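Local coordinates for protein polysaccharide deacetylase (Bacillus anthracis, PDB 2J13) that probably removes acetyl groups from the N-acetylated sugars of cell-wall peptidoglycan, as a metal-dependent family 4 carbohydrate esterase, at residues I57-D62 against L208-I213; N112-H117 against R152-V157. All blocks are in the same frame, centred on the assembly; numbering follows the deposited sequence. Where two conformers were deposited one is given.

How the interactions relate
Both interactions are largely buried and lie within the NodB homology domain; their centres are about 15 Å apart. Interaction 1 joins two parallel strands of the central sheet, mostly by backbone hydrogen bonds and apolar packing. Interaction 2 joins two loops at a zinc site, so metal ligation and polar side chains count for more there. Along the chain it is nested inside the loop closed by interaction 1. Arg152 connects the two. Arg152 NH1 forms a salt bridge with Asp62 OD1 at 2.9 Å and probably a hydrogen bond with Thr60 OG1. Asp62, at the end of segment 57-62, thus lies beside the loops 112-117 and 152-157, with OD2 near the His113 ring.

Interaction 1. Residues I57-D62 against L208-I213. With ZN (zinc ion), chain C.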
loop_
_atom_site.group_PDB
_atom_site.type_symbol
_atom_site.label_atom_id
_atom_site.label_comp_id
_atom_site.label_asym_id
_atom_site.label_seq_id
_atom_site.Cartn_x
_atom_site.Cartn_y
_atom_site.Cartn_z
ATOM N N ILE A 57 -10.282 7.091 -7.210
ATOM C CA ILE A 57 -9.850 6.661 -5.884
ATOM C C ILE A 57 -9.106 5.324 -5.966
ATOM O O ILE A 57 -9.158 4.632 -6.973
ATOM C CB ILE A 57 -11.002 6.609 -4.905
ATOM C CG1 ILE A 57 -12.104 5.649 -5.397
ATOM C CG2 ILE A 57 -11.524 8.049 -4.658
ATOM C CD1 ILE A 57 -13.278 5.470 -4.378
ATOM N N TYR A 58 -8.362 4.996 -4.906
ATOM C CA TYR A 58 -7.350 3.919 -4.954
ATOM C C TYR A 58 -7.442 3.047 -3.719
ATOM O O TYR A 58 -7.156 3.499 -2.641
ATOM C CB TYR A 58 -5.950 4.541 -5.060
ATOM C CG TYR A 58 -5.876 5.543 -6.178
ATOM C CD1 TYR A 58 -5.561 5.137 -7.459
ATOM C CD2 TYR A 58 -6.172 6.880 -5.960
ATOM C CE1 TYR A 58 -5.534 6.055 -8.524
ATOM C CE2 TYR A 58 -6.140 7.804 -7.009
ATOM C CZ TYR A 58 -5.827 7.366 -8.288
ATOM O OH TYR A 58 -5.759 8.223 -9.373
ATOM N N LEU A 59 -7.862 1.799 -3.904
ATOM C CA LEU A 59 -7.992 0.849 -2.831
ATOM C C LEU A 59 -6.659 0.135 -2.570
ATOM O O LEU A 59 -6.009 -0.367 -3.509
ATOM C CB LEU A 59 -9.095 -0.138 -3.207
ATOM C CG LEU A 59 -9.454 -1.228 -2.228
ATOM C CD1 LEU A 59 -9.920 -0.607 -0.930
ATOM C CD2 LEU A 59 -10.514 -2.193 -2.777
ATOM N N THR A 60 -6.282 0.056 -1.293
ATOM C CA THR A 60 -5.088 -0.667 -0.888
ATOM C C THR A 60 -5.362 -1.439 0.389
ATOM O O THR A 60 -6.282 -1.098 1.136
ATOM C CB THR A 60 -3.891 0.268 -0.658
ATOM O OG1 THR A 60 -4.092 1.043 0.535
ATOM C CG2 THR A 60 -3.640 1.166 -1.859
ATOM N N PHE A 61 -4.566 -2.481 0.588
ATOM C CA PHE A 61 -4.599 -3.342 1.779
ATOM C C PHE A 61 -3.158 -3.583 2.207
ATOM O O PHE A 61 -2.265 -3.672 1.356
ATOM C CB PHE A 61 -5.243 -4.700 1.493
ATOM C CG PHE A 61 -6.684 -4.623 1.060
ATOM C CD1 PHE A 61 -7.007 -4.426 -0.251
ATOM C CD2 PHE A 61 -7.711 -4.778 1.978
ATOM C CE1 PHE A 61 -8.364 -4.368 -0.647
ATOM C CE2 PHE A 61 -9.025 -4.712 1.570
ATOM C CZ PHE A 61 -9.320 -4.456 0.272
ATOM N N ASP A 62 -2.950 -3.743 3.522
ATOM C CA ASP A 62 -1.662 -4.207 4.046
ATOM C C ASP A 62 -1.805 -5.643 4.561
ATOM O O ASP A 62 -2.764 -5.982 5.273
ATOM C CB ASP A 62 -1.140 -3.303 5.162
ATOM C CG ASP A 62 -0.812 -1.923 4.696
ATOM O OD1 ASP A 62 -0.829 -1.689 3.470
ATOM O OD2 ASP A 62 -0.619 -1.021 5.576
ATOM N N LEU A 208 -7.379 4.645 -0.029
ATOM C CA LEU A 208 -8.009 3.959 1.078
ATOM C C LEU A 208 -7.139 2.825 1.542
ATOM O O LEU A 208 -6.580 2.086 0.722
ATOM C CB LEU A 208 -9.375 3.389 0.678
ATOM C CG LEU A 208 -10.304 4.357 -0.033
ATOM C CD1 LEU A 208 -11.638 3.668 -0.285
ATOM C CD2 LEU A 208 -10.451 5.610 0.815
ATOM N N LEU A 209 -7.038 2.684 2.856
ATOM C CA LEU A 209 -6.397 1.518 3.436
ATOM C C LEU A 209 -7.511 0.743 4.159
ATOM O O LEU A 209 -8.045 1.205 5.183
ATOM C CB LEU A 209 -5.275 1.954 4.379
ATOM C CG LEU A 209 -4.704 0.887 5.283
ATOM C CD1 LEU A 209 -4.406 -0.446 4.541
ATOM C CD2 LEU A 209 -3.424 1.400 6.000
ATOM N N LEU A 210 -7.957 -0.354 3.566
ATOM C CA LEU A 210 -9.035 -1.157 4.115
ATOM C C LEU A 210 -8.459 -2.463 4.672
ATOM O O LEU A 210 -7.240 -2.659 4.659
ATOM C CB LEU A 210 -10.130 -1.415 3.077
ATOM C CG LEU A 210 -10.861 -0.142 2.573
ATOM C CD1 LEU A 210 -12.115 -0.515 1.697
ATOM C CD2 LEU A 210 -11.306 0.781 3.658
ATOM N N HIS A 211 -9.334 -3.326 5.198
ATOM C CA HIS A 211 -8.924 -4.516 5.945
ATOM C C HIS A 211 -9.703 -5.777 5.609
ATOM O O HIS A 211 -10.775 -5.715 5.006
ATOM C CB HIS A 211 -9.007 -4.218 7.465
ATOM C CG HIS A 211 -8.093 -3.121 7.908
ATOM N ND1 HIS A 211 -8.437 -1.791 7.873
ATOM C CD2 HIS A 211 -6.819 -3.169 8.353
ATOM C CE1 HIS A 211 -7.412 -1.063 8.290
ATOM N NE2 HIS A 211 -6.418 -1.884 8.576
ATOM N N ALA A 212 -9.141 -6.914 5.996
ATOM C CA ALA A 212 -9.694 -8.235 5.743
ATOM C C ALA A 212 -9.632 -9.020 7.055
ATOM O O ALA A 212 -9.024 -10.093 7.119
ATOM C CB ALA A 212 -8.904 -8.946 4.650
ATOM N N ILE A 213 -10.243 -8.466 8.093
ATOM C CA ILE A 213 -10.018 -8.956 9.456
ATOM C C ILE A 213 -11.151 -9.852 9.928
ATOM O O ILE A 213 -10.922 -10.800 10.686
ATOM C CB ILE A 213 -9.803 -7.786 10.435
ATOM C CG1 ILE A 213 -8.385 -7.237 10.262
ATOM C CG2 ILE A 213 -10.065 -8.239 11.906
ATOM C CD1 ILE A 213 -8.195 -5.805 10.738
HETATM ZN ZN ZN C . -4.584 -1.473 9.337
HETATM O O HOH W 1 -5.087 -3.889 5.505
HETATM O O HOH W 2 -3.402 -2.413 8.001
#
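Leu208 O is gripped twice by Thr60. Thr60 OG1 donates to Leu208 O at 2.7 Å, and Thr60 N donates to the same Leu208 O at 2.9 Å. The backbone bond is bent, with 136° at the hydrogen. Thr60 turns OG1 between its own backbone N and carbonyl carbon (chi1 71°), which lets one residue use both donors. The two segments are neighbouring parallel strands in the distorted beta/alpha barrel of family 4 esterases. Their short axes are twisted by 39°. Pairing continues on both sides of this carbonyl: Leu208 N donates to Tyr58 O at 2.9 Å, and Leu210 N donates to Thr60 O at 3.0 Å.

Leu59, Phe61, Leu208 and Leu210 point to one face of the sheet, where helices 70-80 and 217-230 pack. In the conformer given, Leu59 meets Leu210 there by their CD1 methyls, nearly at a right angle. The Phe61 ring brings CE2 to 3.8 Å from Leu210 CB, and it also meets the ring of Phe86 with nearly parallel planes.

Thr60 and Leu209 point to the other face. Leu209 CG lies opposite its backbone N, and its methyls lie across the Asp62 side chain, nearly at a right angle to it. Leu209 CD2 is 3.7 Å from Asp62 OD2. The carboxylate is held from elsewhere by Arg152, which also packs on Leu209.

Past Leu210 the chains diverge, and a water bridges the gap. It accepts from Asp62 N and donates to Leu210 O, the latter at 2.6 Å. Beyond this water, His211 serves a metal site. His211 is steadied by a hydrogen bond from ND1 to Phe180 O, and on the other side of its ring NE2 binds a zinc ion at 2.0 Å, with a water as a further ligand.

Interaction 2. Residues N112-H117 against R152-V157; sequences NHSWSH and RPPRGV. With ZN (zinc ion), chain B; CAC (cacodylate ion), chain H.
His113 ND1 donates to Arg152 O at 2.7 Å, in a site built from two sequence motifs of family 4 esterases, His-Ser-x-x-His and Arg-Pro-Pro-Arg-Gly. The acceptor lies near the ring plane of His113, but the donor sits above the carbonyl plane. This bond, with the metal bond at NE2, fixes the rotation of the ring.

Metal ligation comes next. One zinc ion takes His113 NE2 at 2.0 Å, His117 NE2 at 2.1 Å and cacodylate O2 at 1.9 Å; two further atoms from elsewhere in the structure complete the site. His117 CG lies anti to the backbone N (chi1 -157°), which carries its ring to the zinc and under Pro154 CB. The cacodylate probably came from the crystallisation liquor. Cacodylate O2 also accepts from Arg155 N at 2.8 Å. That backbone N-H is consistent with a role in steadying an oxyanion, as proposed for relatives.

Other hydrogen bonds shape the loops. Arg152 N donates to Asn112 O. Asn112 OD1 accepts from Ser114 N in an Asx turn. Ser114 OG donates to His113 O and weakly accepts from His117 N, which ties the two histidines together. At the outer side, Arg155 NH1 donates to His117 O at 3.0 Å and also forms a salt bridge with Asp119.

Packing completes the contact. The extended Arg155 chain lays one face of its guanidinium over the His117 ring edge at CE1, the two planes 68° apart. Pro154 CG touches Ser114 OG at 3.5 Å. Pro154 CB covers one face of the His117 ring in a CH-pi contact, 3.7 Å from the ring centroid and 12° off the normal.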
loop_
_atom_site.group_PDB
_atom_site.type_symbol
_atom_site.label_atom_id
_atom_site.label_comp_id
_atom_site.label_asym_id
_atom_site.label_seq_id
_atom_site.Cartn_x
_atom_site.Cartn_y
_atom_site.Cartn_z
ATOM N N ASN A 112 5.336 -3.630 -1.489
ATOM C CA ASN A 112 6.363 -4.013 -0.560
ATOM C C ASN A 112 6.092 -3.421 0.830
ATOM O O ASN A 112 6.100 -2.185 0.975
ATOM C CB ASN A 112 7.694 -3.508 -1.098
ATOM C CG ASN A 112 8.898 -4.056 -0.366
ATOM O OD1 ASN A 112 8.866 -4.310 0.846
ATOM N ND2 ASN A 112 10.002 -4.255 -1.123
ATOM N N HIS A 113 5.879 -4.274 1.834
ATOM C CA HIS A 113 5.621 -3.847 3.210
ATOM C C HIS A 113 6.755 -4.305 4.147
ATOM O O HIS A 113 6.563 -4.356 5.357
ATOM C CB HIS A 113 4.278 -4.378 3.697
ATOM C CG HIS A 113 3.663 -3.649 4.850
ATOM N ND1 HIS A 113 3.700 -2.282 4.993
ATOM C CD2 HIS A 113 2.921 -4.116 5.876
ATOM C CE1 HIS A 113 3.050 -1.944 6.102
ATOM N NE2 HIS A 113 2.569 -3.038 6.659
ATOM N N SER A 114 7.905 -4.642 3.562
ATOM C CA SER A 114 9.142 -5.101 4.255
ATOM C C SER A 114 9.162 -6.550 4.702
ATOM O O SER A 114 8.128 -7.172 4.899
ATOM C CB SER A 114 9.446 -4.220 5.481
ATOM O OG SER A 114 8.813 -4.731 6.622
ATOM N N TRP A 115 10.362 -7.106 4.853
ATOM C CA TRP A 115 10.483 -8.516 5.193
ATOM C C TRP A 115 9.912 -8.870 6.555
ATOM O O TRP A 115 9.081 -9.765 6.665
ATOM C CB TRP A 115 11.937 -8.983 5.082
ATOM C CG TRP A 115 11.983 -10.474 5.171
ATOM C CD1 TRP A 115 12.170 -11.229 6.296
ATOM C CD2 TRP A 115 11.702 -11.391 4.110
ATOM N NE1 TRP A 115 12.053 -12.575 5.982
ATOM C CE2 TRP A 115 11.752 -12.690 4.653
ATOM C CE3 TRP A 115 11.413 -11.232 2.745
ATOM C CZ2 TRP A 115 11.534 -13.836 3.873
ATOM C CZ3 TRP A 115 11.184 -12.369 1.977
ATOM C CH2 TRP A 115 11.252 -13.645 2.547
ATOM N N SER A 116 10.372 -8.184 7.593
ATOM C CA SER A 116 10.020 -8.514 8.974
ATOM C C SER A 116 9.188 -7.440 9.708
ATOM O O SER A 116 8.921 -7.569 10.932
ATOM C CB SER A 116 11.285 -8.853 9.766
ATOM O OG SER A 116 12.092 -7.723 9.880
ATOM N N HIS A 117 8.757 -6.407 8.978
ATOM C CA HIS A 117 7.878 -5.375 9.527
ATOM C C HIS A 117 8.455 -4.637 10.738
ATOM O O HIS A 117 7.727 -4.329 11.681
ATOM C CB HIS A 117 6.526 -6.030 9.891
ATOM C CG HIS A 117 5.348 -5.096 9.946
ATOM N ND1 HIS A 117 4.786 -4.680 11.137
ATOM C CD2 HIS A 117 4.564 -4.588 8.969
ATOM C CE1 HIS A 117 3.734 -3.910 10.884
ATOM N NE2 HIS A 117 3.564 -3.855 9.570
ATOM N N ARG A 152 5.075 0.689 1.285
ATOM C CA ARG A 152 4.387 1.330 2.424
ATOM C C ARG A 152 5.124 0.932 3.717
ATOM O O ARG A 152 5.255 -0.254 4.039
ATOM C CB ARG A 152 2.935 0.895 2.497
ATOM C CG ARG A 152 2.148 1.578 3.610
ATOM C CD ARG A 152 0.703 1.338 3.496
ATOM N NE ARG A 152 0.093 2.157 2.468
ATOM C CZ ARG A 152 -1.106 1.899 1.963
ATOM N NH1 ARG A 152 -1.736 0.783 2.297
ATOM N NH2 ARG A 152 -1.604 2.701 1.066
ATOM N N PRO A 153 5.637 1.916 4.462
ATOM C CA PRO A 153 6.376 1.582 5.663
ATOM C C PRO A 153 5.544 0.935 6.762
ATOM O O PRO A 153 4.375 1.334 6.978
ATOM C CB PRO A 153 6.894 2.966 6.159
ATOM C CG PRO A 153 6.697 3.866 5.137
ATOM C CD PRO A 153 5.623 3.367 4.223
ATOM N N PRO A 154 6.109 -0.061 7.462
ATOM C CA PRO A 154 5.437 -0.632 8.621
ATOM C C PRO A 154 4.939 0.427 9.581
ATOM O O PRO A 154 5.685 1.354 9.931
ATOM C CB PRO A 154 6.522 -1.490 9.234
ATOM C CG PRO A 154 7.262 -1.938 8.070
ATOM C CD PRO A 154 7.389 -0.764 7.223
ATOM N N ARG A 155 3.684 0.303 9.964
ATOM C CA ARG A 155 3.009 1.244 10.881
ATOM C C ARG A 155 2.956 2.704 10.432
ATOM O O ARG A 155 2.548 3.597 11.216
ATOM C CB ARG A 155 3.610 1.090 12.284
ATOM C CG ARG A 155 3.565 -0.279 12.847
ATOM C CD ARG A 155 4.272 -0.415 14.238
ATOM N NE ARG A 155 4.443 -1.844 14.469
ATOM C CZ ARG A 155 5.417 -2.617 13.962
ATOM N NH1 ARG A 155 6.462 -2.116 13.258
ATOM N NH2 ARG A 155 5.362 -3.927 14.189
ATOM N N GLY A 156 3.273 2.978 9.166
ATOM C CA GLY A 156 3.327 4.328 8.646
ATOM C C GLY A 156 4.410 5.175 9.311
ATOM O O GLY A 156 4.348 6.408 9.283
ATOM N N VAL A 157 5.410 4.507 9.891
ATOM C CA VAL A 157 6.510 5.212 10.550
ATOM C C VAL A 157 7.590 5.565 9.535
ATOM O O VAL A 157 8.057 4.711 8.729
ATOM C CB VAL A 157 7.053 4.433 11.740
ATOM C CG1 VAL A 157 8.297 5.130 12.350
ATOM C CG2 VAL A 157 5.944 4.215 12.804
HETATM ZN ZN ZN B . 1.887 -3.186 8.560
HETATM AS AS CAC H . -0.032 -0.783 9.015
HETATM O O1 CAC H . -0.931 -1.674 7.878
HETATM O O2 CAC H . 1.575 -1.398 9.081
HETATM C C1 CAC H . 0.044 1.059 8.390
HETATM C C2 CAC H . -0.806 -0.866 10.821
#